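PDB 3O6Q: stage II sporulation protein SA from Bacillus subtilis, which acts as the toxin of a type II toxin-antitoxin system, killing the cell unless its cognate antitoxin SpoIISB neutralises it. Local coordinates for residues L23-T28 against L124-I129; K27-L32 against F138-S143; T58-D61 against T66-L69; S68-S73 against D79-H84. All coordinates share one frame; numbering follows the deposited sequence.

Contact 1: residues L23-T28 against L124-I129; sequences LNRLKT and LTSDSI
Arg25 and Ile129 illustrate how one extended side chain can join a helix to a distant turn through a single carbonyl. Arg25 leaves helix 7-35 with CG anti to its carbonyl carbon (chi1 -71°) and stays stretched from CG to NE, which carries the guanidinium across a gap of 11.4 Å between the CA atoms of Arg25 and Ile129. The group meets Ile129 O end-on: Arg25 NH1 and Arg25 NH2 each donate to that oxygen over 2.9 Å, and the acceptor lies near the guanidinium plane. NH2 approaches within the carbonyl plane, whereas NH1 is somewhat tilted from it. Since both nitrogens share one atom, neither bond can be straight, and the N-H...O angles are 143° and 139°. Beside this grip, Ser126 OG sits at the guanidinium edge, 3.7 Å from Arg25 NH2, while Ser128 OG comes in obliquely. The two serines belong to the turn that follows strand 118-125, where the hydroxyl of Ser128 donates to Ser126 OG over 3.2 Å. Ser126 OG is in turn bonded to Asn64 O, and Lys107 NZ is hydrogen-bonded to the carbonyls of Asp127 and Ser128. Ile129 turns its hydrocarbon end away from Arg25 and toward Met21 and Tyr22, an earlier part of helix 7-35. Asp134, at the start of helix 132-148, forms a salt bridge with Arg25 NH1. The cation thus divides itself between a carboxylate and a neutral carbonyl, an arrangement that restrains the rotation of the guanidinium and probably polarises the Ile129 peptide.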
# COMPACT_ATOMS: atom_id res chain seq x y z
N LEU A 23 -1.92 -0.88 9.91
CA LEU A 23 -2.56 -2.13 9.52
C LEU A 23 -4.01 -1.88 9.14
O LEU A 23 -4.46 -2.38 8.09
CB LEU A 23 -2.47 -3.16 10.63
CG LEU A 23 -3.21 -4.50 10.39
CD1 LEU A 23 -2.74 -5.20 9.16
CD2 LEU A 23 -3.08 -5.39 11.61
N ASN A 24 -4.75 -1.11 9.95
CA ASN A 24 -6.17 -0.80 9.63
C ASN A 24 -6.32 -0.03 8.31
O ASN A 24 -7.20 -0.33 7.47
CB ASN A 24 -6.86 -0.01 10.75
CG ASN A 24 -7.07 -0.82 12.03
OD1 ASN A 24 -7.03 -2.05 12.02
ND2 ASN A 24 -7.32 -0.12 13.15
N ARG A 25 -5.49 0.98 8.13
CA ARG A 25 -5.61 1.82 6.94
C ARG A 25 -5.24 0.98 5.72
O ARG A 25 -5.84 1.13 4.68
CB ARG A 25 -4.74 3.06 7.06
CG ARG A 25 -5.24 4.04 8.05
CD ARG A 25 -4.44 5.33 8.08
NE ARG A 25 -4.99 6.27 9.04
CZ ARG A 25 -4.40 7.40 9.44
NH1 ARG A 25 -3.19 7.74 8.99
NH2 ARG A 25 -5.03 8.17 10.32
N LEU A 26 -4.29 0.06 5.87
CA LEU A 26 -3.88 -0.78 4.75
C LEU A 26 -4.95 -1.85 4.46
O LEU A 26 -5.25 -2.13 3.31
CB LEU A 26 -2.48 -1.38 4.99
CG LEU A 26 -1.95 -2.13 3.74
CD1 LEU A 26 -1.87 -1.23 2.48
CD2 LEU A 26 -0.62 -2.81 4.06
N LYS A 27 -5.58 -2.39 5.50
CA LYS A 27 -6.78 -3.22 5.34
C LYS A 27 -7.89 -2.52 4.55
O LYS A 27 -8.47 -3.08 3.63
CB LYS A 27 -7.34 -3.62 6.70
CG LYS A 27 -6.58 -4.75 7.37
CD LYS A 27 -6.97 -4.94 8.79
CE LYS A 27 -8.35 -5.55 8.91
NZ LYS A 27 -8.61 -5.76 10.37
N THR A 28 -8.20 -1.30 4.92
CA THR A 28 -9.17 -0.52 4.17
C THR A 28 -8.78 -0.29 2.73
O THR A 28 -9.60 -0.43 1.84
CB THR A 28 -9.42 0.81 4.86
OG1 THR A 28 -9.92 0.50 6.17
CG2 THR A 28 -10.45 1.70 4.11
N LEU A 124 -3.24 16.27 3.19
CA LEU A 124 -3.70 15.25 4.15
C LEU A 124 -3.64 15.73 5.60
O LEU A 124 -2.55 16.07 6.11
CB LEU A 124 -2.83 14.00 4.07
CG LEU A 124 -2.58 13.40 2.68
CD1 LEU A 124 -1.67 12.22 2.84
CD2 LEU A 124 -3.88 13.02 1.95
N THR A 125 -4.78 15.74 6.28
CA THR A 125 -4.85 16.05 7.71
C THR A 125 -5.62 14.99 8.48
O THR A 125 -6.36 14.20 7.91
CB THR A 125 -5.58 17.37 7.99
OG1 THR A 125 -6.95 17.19 7.62
CG2 THR A 125 -4.93 18.52 7.22
N SER A 126 -5.46 14.99 9.80
CA SER A 126 -6.05 13.97 10.64
C SER A 126 -6.11 14.49 12.05
O SER A 126 -5.20 15.16 12.51
CB SER A 126 -5.21 12.69 10.58
OG SER A 126 -5.76 11.65 11.35
N ASP A 127 -7.19 14.14 12.74
CA ASP A 127 -7.29 14.37 14.17
C ASP A 127 -6.41 13.42 14.98
O ASP A 127 -5.94 13.80 16.04
CB ASP A 127 -8.75 14.27 14.62
CG ASP A 127 -9.52 15.56 14.36
OD1 ASP A 127 -9.01 16.67 14.68
OD2 ASP A 127 -10.66 15.46 13.83
N SER A 128 -6.18 12.20 14.48
CA SER A 128 -5.18 11.31 15.10
C SER A 128 -3.81 11.56 14.50
O SER A 128 -3.08 12.39 15.03
CB SER A 128 -5.57 9.83 15.02
OG SER A 128 -5.85 9.43 13.70
N ILE A 129 -3.47 10.89 13.40
CA ILE A 129 -2.10 10.93 12.88
C ILE A 129 -2.02 10.74 11.37
O ILE A 129 -2.68 9.87 10.84
CB ILE A 129 -1.26 9.84 13.56
CG1 ILE A 129 -0.75 10.35 14.91
CG2 ILE A 129 -0.11 9.44 12.76
CD1 ILE A 129 -0.24 9.22 15.82

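Contact 2: residues K27-L32 against F138-S143; sequences KTYQYL and FTSLTS
The hydroxyl of Tyr29 rests on Ser140 while making its polar bond across the dimer. Tyr29 OH lies 3.6 Å from Ser140 CB, and its hydrogen-bond partner is the OH of Tyr29 in the second subunit, so the same residue meets itself between the two copies. The tyrosine reaches this place because CG is anti to the backbone N (chi1 168°), pointing the ring out from helix 7-35 toward helix 132-148. Farther down the ring, Leu141 comes to the edge, near the ring plane, with Leu141 CG 4.0 Å from Tyr29 CE1 and Leu141 CD2 almost as near. Tyrosine and leucine side chains run antiparallel alongside one another. Both helices belong to the part of the toxin predicted to be cytoplasmic, and both also pack on the second subunit, consistent with a helical dimer interface. Ser140 spends its own hydroxyl within helix 132-148, on Leu136 O, and offers the tyrosine its methylene. At the next residue along, Gln30 OE1 bonds with Thr139 OG1 of the second subunit, and the converse bond is made as well. Leu141 also touches Tyr59 of helix 45-61.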
# COMPACT_ATOMS: atom_id res chain seq x y z
N LYS A 27 -5.58 -2.39 5.50
CA LYS A 27 -6.78 -3.22 5.34
C LYS A 27 -7.89 -2.52 4.55
O LYS A 27 -8.47 -3.08 3.63
CB LYS A 27 -7.34 -3.62 6.70
CG LYS A 27 -6.58 -4.75 7.37
CD LYS A 27 -6.97 -4.94 8.79
CE LYS A 27 -8.35 -5.55 8.91
NZ LYS A 27 -8.61 -5.76 10.37
N THR A 28 -8.20 -1.30 4.92
CA THR A 28 -9.17 -0.52 4.17
C THR A 28 -8.78 -0.29 2.73
O THR A 28 -9.60 -0.43 1.84
CB THR A 28 -9.42 0.81 4.86
OG1 THR A 28 -9.92 0.50 6.17
CG2 THR A 28 -10.45 1.70 4.11
N TYR A 29 -7.52 0.08 2.50
CA TYR A 29 -7.03 0.37 1.14
C TYR A 29 -7.22 -0.86 0.24
O TYR A 29 -7.76 -0.77 -0.85
CB TYR A 29 -5.56 0.80 1.26
CG TYR A 29 -4.72 0.89 -0.00
CD1 TYR A 29 -4.55 2.09 -0.68
CD2 TYR A 29 -3.97 -0.19 -0.43
CE1 TYR A 29 -3.70 2.20 -1.82
CE2 TYR A 29 -3.11 -0.10 -1.55
CZ TYR A 29 -3.01 1.08 -2.24
OH TYR A 29 -2.22 1.15 -3.37
N GLN A 30 -6.80 -2.01 0.74
CA GLN A 30 -6.88 -3.24 -0.02
C GLN A 30 -8.33 -3.62 -0.23
O GLN A 30 -8.68 -4.07 -1.30
CB GLN A 30 -6.16 -4.35 0.71
CG GLN A 30 -6.12 -5.67 -0.09
CD GLN A 30 -7.09 -6.76 0.41
OE1 GLN A 30 -6.79 -7.97 0.27
NE2 GLN A 30 -8.24 -6.36 0.96
N TYR A 31 -9.18 -3.44 0.79
CA TYR A 31 -10.58 -3.81 0.65
C TYR A 31 -11.23 -3.00 -0.44
O TYR A 31 -11.99 -3.54 -1.29
CB TYR A 31 -11.31 -3.65 1.97
CG TYR A 31 -12.78 -4.01 1.90
CD1 TYR A 31 -13.23 -5.29 2.23
CD2 TYR A 31 -13.72 -3.07 1.53
CE1 TYR A 31 -14.56 -5.63 2.17
CE2 TYR A 31 -15.06 -3.40 1.45
CZ TYR A 31 -15.47 -4.68 1.77
OH TYR A 31 -16.82 -4.97 1.70
N LEU A 32 -10.92 -1.70 -0.47
CA LEU A 32 -11.48 -0.81 -1.51
C LEU A 32 -10.93 -1.12 -2.90
O LEU A 32 -11.64 -1.11 -3.87
CB LEU A 32 -11.26 0.63 -1.16
CG LEU A 32 -11.96 1.17 0.09
CD1 LEU A 32 -11.31 2.51 0.46
CD2 LEU A 32 -13.45 1.35 -0.14
N PHE A 138 -1.41 7.51 -0.32
CA PHE A 138 -2.16 8.42 -1.14
C PHE A 138 -1.48 8.73 -2.45
O PHE A 138 -2.17 8.92 -3.44
CB PHE A 138 -2.59 9.65 -0.35
CG PHE A 138 -3.78 9.34 0.56
CD1 PHE A 138 -5.07 9.48 0.08
CD2 PHE A 138 -3.60 8.78 1.79
CE1 PHE A 138 -6.15 9.13 0.86
CE2 PHE A 138 -4.69 8.42 2.57
CZ PHE A 138 -5.95 8.58 2.11
N THR A 139 -0.13 8.70 -2.51
CA THR A 139 0.53 8.85 -3.80
C THR A 139 0.40 7.58 -4.65
O THR A 139 0.24 7.67 -5.84
CB THR A 139 1.98 9.34 -3.70
OG1 THR A 139 2.82 8.38 -3.00
CG2 THR A 139 1.97 10.67 -3.03
N SER A 140 0.46 6.41 -4.03
CA SER A 140 0.12 5.16 -4.72
C SER A 140 -1.16 5.24 -5.48
O SER A 140 -1.26 4.77 -6.61
CB SER A 140 -0.02 4.03 -3.71
OG SER A 140 1.28 3.74 -3.18
N LEU A 141 -2.16 5.86 -4.89
CA LEU A 141 -3.47 5.94 -5.52
C LEU A 141 -3.47 6.83 -6.77
O LEU A 141 -4.11 6.55 -7.77
CB LEU A 141 -4.50 6.49 -4.52
CG LEU A 141 -5.14 5.59 -3.48
CD1 LEU A 141 -5.86 6.53 -2.50
CD2 LEU A 141 -6.12 4.60 -4.15
N THR A 142 -2.77 7.94 -6.69
CA THR A 142 -2.57 8.82 -7.84
C THR A 142 -1.89 8.05 -8.96
O THR A 142 -2.20 8.26 -10.12
CB THR A 142 -1.70 10.06 -7.50
OG1 THR A 142 -0.39 9.64 -7.12
CG2 THR A 142 -2.30 10.89 -6.37
N SER A 143 -0.98 7.14 -8.62
CA SER A 143 -0.33 6.31 -9.65
C SER A 143 -1.28 5.31 -10.25
O SER A 143 -1.32 5.15 -11.47
CB SER A 143 0.92 5.62 -9.10
OG SER A 143 1.92 6.60 -8.81

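Contact 3: residues T58-D61 against T66-L69; sequences TYAD and TASL
Two methyl groups carry the apolar part of the contact between Ala60 and Ala67. Ala60 CB projects from the last turn of helix 45-61 straight at strand 66-71, and Ala67 CB comes from the strand to meet it at 3.7 Å. A second set of van der Waals contacts runs from methyl to backbone: Ala60 CB is equally near Ala67 N, and it reaches Thr66 C at 4.2 Å. The helix therefore packs on the peptide between Thr66 and Ala67 as much as on a side chain. Thr66 points its own side chain away and lends the contact its main chain. As for polar bonds, Thr66 and Ser68 pair through their backbones with Thr125 and Lys123 of strand 118-125, while Leu69 N is hydrogen-bonded to Asp53 of helix 45-61. Phe138 of helix 132-148 touches both alanines, and Leu56 and Leu124 also touch Ala67. The chain has turned from helix to strand within four residues, a tight alpha-to-beta connection. With only methyls and a peptide between helix end and strand, Ala60 CA can come within 5.5 Å of Thr66 CA, and the attraction probably rests on dispersion and the exclusion of water.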
# COMPACT_ATOMS: atom_id res chain seq x y z
N THR A 58 -12.49 9.06 -1.51
CA THR A 58 -13.13 7.78 -1.28
C THR A 58 -12.39 6.99 -0.19
O THR A 58 -12.98 6.40 0.72
CB THR A 58 -13.19 6.98 -2.61
OG1 THR A 58 -14.10 7.66 -3.51
CG2 THR A 58 -13.63 5.54 -2.38
N TYR A 59 -11.08 7.03 -0.27
CA TYR A 59 -10.22 6.32 0.65
C TYR A 59 -10.10 7.01 2.00
O TYR A 59 -10.23 6.37 3.04
CB TYR A 59 -8.84 6.10 -0.01
CG TYR A 59 -8.87 4.93 -0.99
CD1 TYR A 59 -9.55 5.01 -2.21
CD2 TYR A 59 -8.28 3.71 -0.64
CE1 TYR A 59 -9.59 3.90 -3.07
CE2 TYR A 59 -8.30 2.61 -1.52
CZ TYR A 59 -8.95 2.70 -2.70
OH TYR A 59 -8.99 1.56 -3.50
N ALA A 60 -9.84 8.31 1.99
CA ALA A 60 -9.67 9.04 3.24
C ALA A 60 -10.97 8.98 4.04
O ALA A 60 -10.94 8.83 5.25
CB ALA A 60 -9.26 10.49 2.99
N ASP A 61 -12.11 9.08 3.37
CA ASP A 61 -13.38 9.01 4.04
C ASP A 61 -13.51 7.79 4.96
O ASP A 61 -14.12 7.88 6.01
CB ASP A 61 -14.51 8.99 3.04
CG ASP A 61 -14.72 10.34 2.40
OD1 ASP A 61 -14.01 11.31 2.79
OD2 ASP A 61 -15.57 10.41 1.46
N THR A 66 -8.59 13.38 6.45
CA THR A 66 -9.16 14.13 5.34
C THR A 66 -8.10 14.32 4.26
O THR A 66 -7.00 14.71 4.56
CB THR A 66 -9.63 15.52 5.81
OG1 THR A 66 -10.45 15.39 6.97
CG2 THR A 66 -10.44 16.24 4.75
N ALA A 67 -8.46 14.06 3.01
CA ALA A 67 -7.59 14.32 1.86
C ALA A 67 -8.30 15.28 0.89
O ALA A 67 -9.53 15.24 0.75
CB ALA A 67 -7.23 13.04 1.17
N SER A 68 -7.51 16.15 0.26
CA SER A 68 -8.00 17.13 -0.70
C SER A 68 -6.92 17.38 -1.73
O SER A 68 -5.75 17.14 -1.47
CB SER A 68 -8.31 18.45 -0.04
OG SER A 68 -9.18 18.30 1.06
N LEU A 69 -7.34 17.87 -2.89
CA LEU A 69 -6.47 18.29 -3.96
C LEU A 69 -6.66 19.78 -4.09
O LEU A 69 -7.75 20.25 -4.39
CB LEU A 69 -6.86 17.59 -5.26
CG LEU A 69 -5.82 17.80 -6.38
CD1 LEU A 69 -4.43 17.42 -5.92
CD2 LEU A 69 -6.13 17.01 -7.63

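Contact 4: residues S68-S73 against D79-H84; sequences SLCHYS and DRLTEH
The ring of Tyr72 receives Leu81 obliquely, with Leu81 CD2 3.7 Å from Tyr72 CD1 and 4.1 Å from Tyr72 CE1. Val121 of strand 118-125 touches both of these residues, and Gln92 and Leu95 of helix 88-96 also touch the tyrosine. This is the packing of a helix against a sheet, on the second helical side of an antiparallel sheet in an alpha+beta domain. Strand 66-71, at one margin of that sheet within the chain, turns Cys70 toward helix 75-82. The helix follows the strand after a very short connection, so the contact closes almost as soon as the chain has turned. Tyr72 lies just past the strand, and its CG is anti to the backbone N (chi1 -165°), a torsion that swings the ring toward the helix. The leucine lies roughly perpendicular to the tyrosine side chain. At the far end of the ring, Tyr72 OH is hydrogen-bonded to Asp96 OD2, which helps to hold the ring beside helix 88-96 and satisfies its polar end. Leu81 is the central piece: it points at the strand and divides its two methyls between separate partners, CD2 going to the tyrosine and CD1 to the cysteine. Cys70 SG forms a disulfide with the chain of another protein, which brings this margin of the sheet into the assembly. Leu81 CD1 lies 4.0 Å from Cys70 SG and 4.2 Å from Cys70 CB.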
# COMPACT_ATOMS: atom_id res chain seq x y z
N SER A 68 -7.51 16.15 0.26
CA SER A 68 -8.00 17.13 -0.70
C SER A 68 -6.92 17.38 -1.73
O SER A 68 -5.75 17.14 -1.47
CB SER A 68 -8.31 18.45 -0.04
OG SER A 68 -9.18 18.30 1.06
N LEU A 69 -7.34 17.87 -2.89
CA LEU A 69 -6.47 18.29 -3.96
C LEU A 69 -6.66 19.78 -4.09
O LEU A 69 -7.75 20.25 -4.39
CB LEU A 69 -6.86 17.59 -5.26
CG LEU A 69 -5.82 17.80 -6.38
CD1 LEU A 69 -4.43 17.42 -5.92
CD2 LEU A 69 -6.13 17.01 -7.63
N CYS A 70 -5.60 20.54 -3.82
CA CYS A 70 -5.72 21.98 -3.73
C CYS A 70 -4.93 22.63 -4.85
O CYS A 70 -3.81 22.21 -5.15
CB CYS A 70 -5.21 22.46 -2.36
SG CYS A 70 -6.17 21.89 -0.96
N HIS A 71 -5.52 23.62 -5.50
CA HIS A 71 -4.82 24.39 -6.51
C HIS A 71 -3.62 25.02 -5.82
O HIS A 71 -3.70 25.39 -4.65
CB HIS A 71 -5.72 25.46 -7.13
CG HIS A 71 -6.75 24.90 -8.08
ND1 HIS A 71 -6.47 24.63 -9.40
CD2 HIS A 71 -8.05 24.57 -7.90
CE1 HIS A 71 -7.55 24.15 -9.99
NE2 HIS A 71 -8.53 24.09 -9.10
N TYR A 72 -2.50 25.09 -6.52
CA TYR A 72 -1.31 25.72 -5.99
C TYR A 72 -0.61 26.50 -7.11
O TYR A 72 0.60 26.36 -7.33
CB TYR A 72 -0.41 24.67 -5.34
CG TYR A 72 0.66 25.28 -4.45
CD1 TYR A 72 0.37 25.69 -3.16
CD2 TYR A 72 1.94 25.47 -4.92
CE1 TYR A 72 1.34 26.29 -2.36
CE2 TYR A 72 2.91 26.06 -4.13
CZ TYR A 72 2.61 26.47 -2.85
OH TYR A 72 3.58 27.08 -2.08
N SER A 73 -1.40 27.33 -7.79
CA SER A 73 -0.96 28.14 -8.92
C SER A 73 -0.82 29.61 -8.56
O SER A 73 0.25 30.20 -8.69
CB SER A 73 -1.99 28.03 -10.05
OG SER A 73 -2.12 26.71 -10.45
N ASP A 79 -1.59 31.28 -0.41
CA ASP A 79 -1.93 31.92 0.87
C ASP A 79 -3.07 31.20 1.58
O ASP A 79 -3.02 31.01 2.79
CB ASP A 79 -2.27 33.40 0.70
CG ASP A 79 -1.08 34.23 0.20
OD1 ASP A 79 0.06 33.75 0.35
OD2 ASP A 79 -1.30 35.34 -0.34
N ARG A 80 -4.08 30.76 0.82
CA ARG A 80 -5.16 29.98 1.38
C ARG A 80 -4.57 28.78 2.10
O ARG A 80 -4.91 28.49 3.24
CB ARG A 80 -6.11 29.47 0.30
CG ARG A 80 -6.99 30.51 -0.38
CD ARG A 80 -7.62 29.98 -1.65
NE ARG A 80 -8.40 31.01 -2.33
CZ ARG A 80 -8.39 31.26 -3.64
NH1 ARG A 80 -7.60 30.57 -4.48
NH2 ARG A 80 -9.16 32.22 -4.13
N LEU A 81 -3.67 28.07 1.43
CA LEU A 81 -3.10 26.86 2.00
C LEU A 81 -2.30 27.18 3.28
O LEU A 81 -2.57 26.61 4.32
CB LEU A 81 -2.24 26.17 0.94
CG LEU A 81 -2.13 24.66 1.00
CD1 LEU A 81 -3.48 24.02 1.11
CD2 LEU A 81 -1.49 24.22 -0.28
N THR A 82 -1.37 28.14 3.19
CA THR A 82 -0.35 28.38 4.23
C THR A 82 -0.70 29.29 5.44
O THR A 82 0.07 29.35 6.40
CB THR A 82 0.97 28.94 3.63
OG1 THR A 82 0.71 30.17 2.96
CG2 THR A 82 1.63 27.97 2.64
N GLU A 83 -1.84 30.00 5.38
CA GLU A 83 -2.33 30.83 6.51
C GLU A 83 -2.76 29.97 7.72
O GLU A 83 -2.88 30.48 8.82
CB GLU A 83 -3.46 31.79 6.08
CG GLU A 83 -4.77 31.12 5.66
CD GLU A 83 -5.94 32.10 5.49
OE1 GLU A 83 -5.70 33.30 5.24
OE2 GLU A 83 -7.10 31.64 5.60
N HIS A 84 -2.97 28.67 7.51
CA HIS A 84 -3.31 27.74 8.59
C HIS A 84 -2.06 27.29 9.37
O HIS A 84 -2.12 26.30 10.13
CB HIS A 84 -4.01 26.48 8.01
CG HIS A 84 -5.21 26.77 7.16
ND1 HIS A 84 -6.17 25.82 6.90
CD2 HIS A 84 -5.63 27.90 6.52
CE1 HIS A 84 -7.12 26.34 6.15
NE2 HIS A 84 -6.82 27.61 5.91

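In the fold
Contacts 1 and 2 both start from helix 7-35, yet differ in chemistry: contact 1, partly buried, is a charged grip on a turn, whereas contact 2 is buried between helices and reaches into the dimer. Contact 3, about 7 Å from the chain's centre, is apolar and touches both, through Leu124 CD2 on Ala67 CB (3.4 Å) and Tyr29 O on Tyr59 CE2 (3.5 Å). Contact 4 is also buried and apolar, but lies farther out, its centre about 13 Å from the chain's centre. Strand 66-71 serves contacts 3 and 4, receiving helix 45-61 on one face and helix 75-82 on the other.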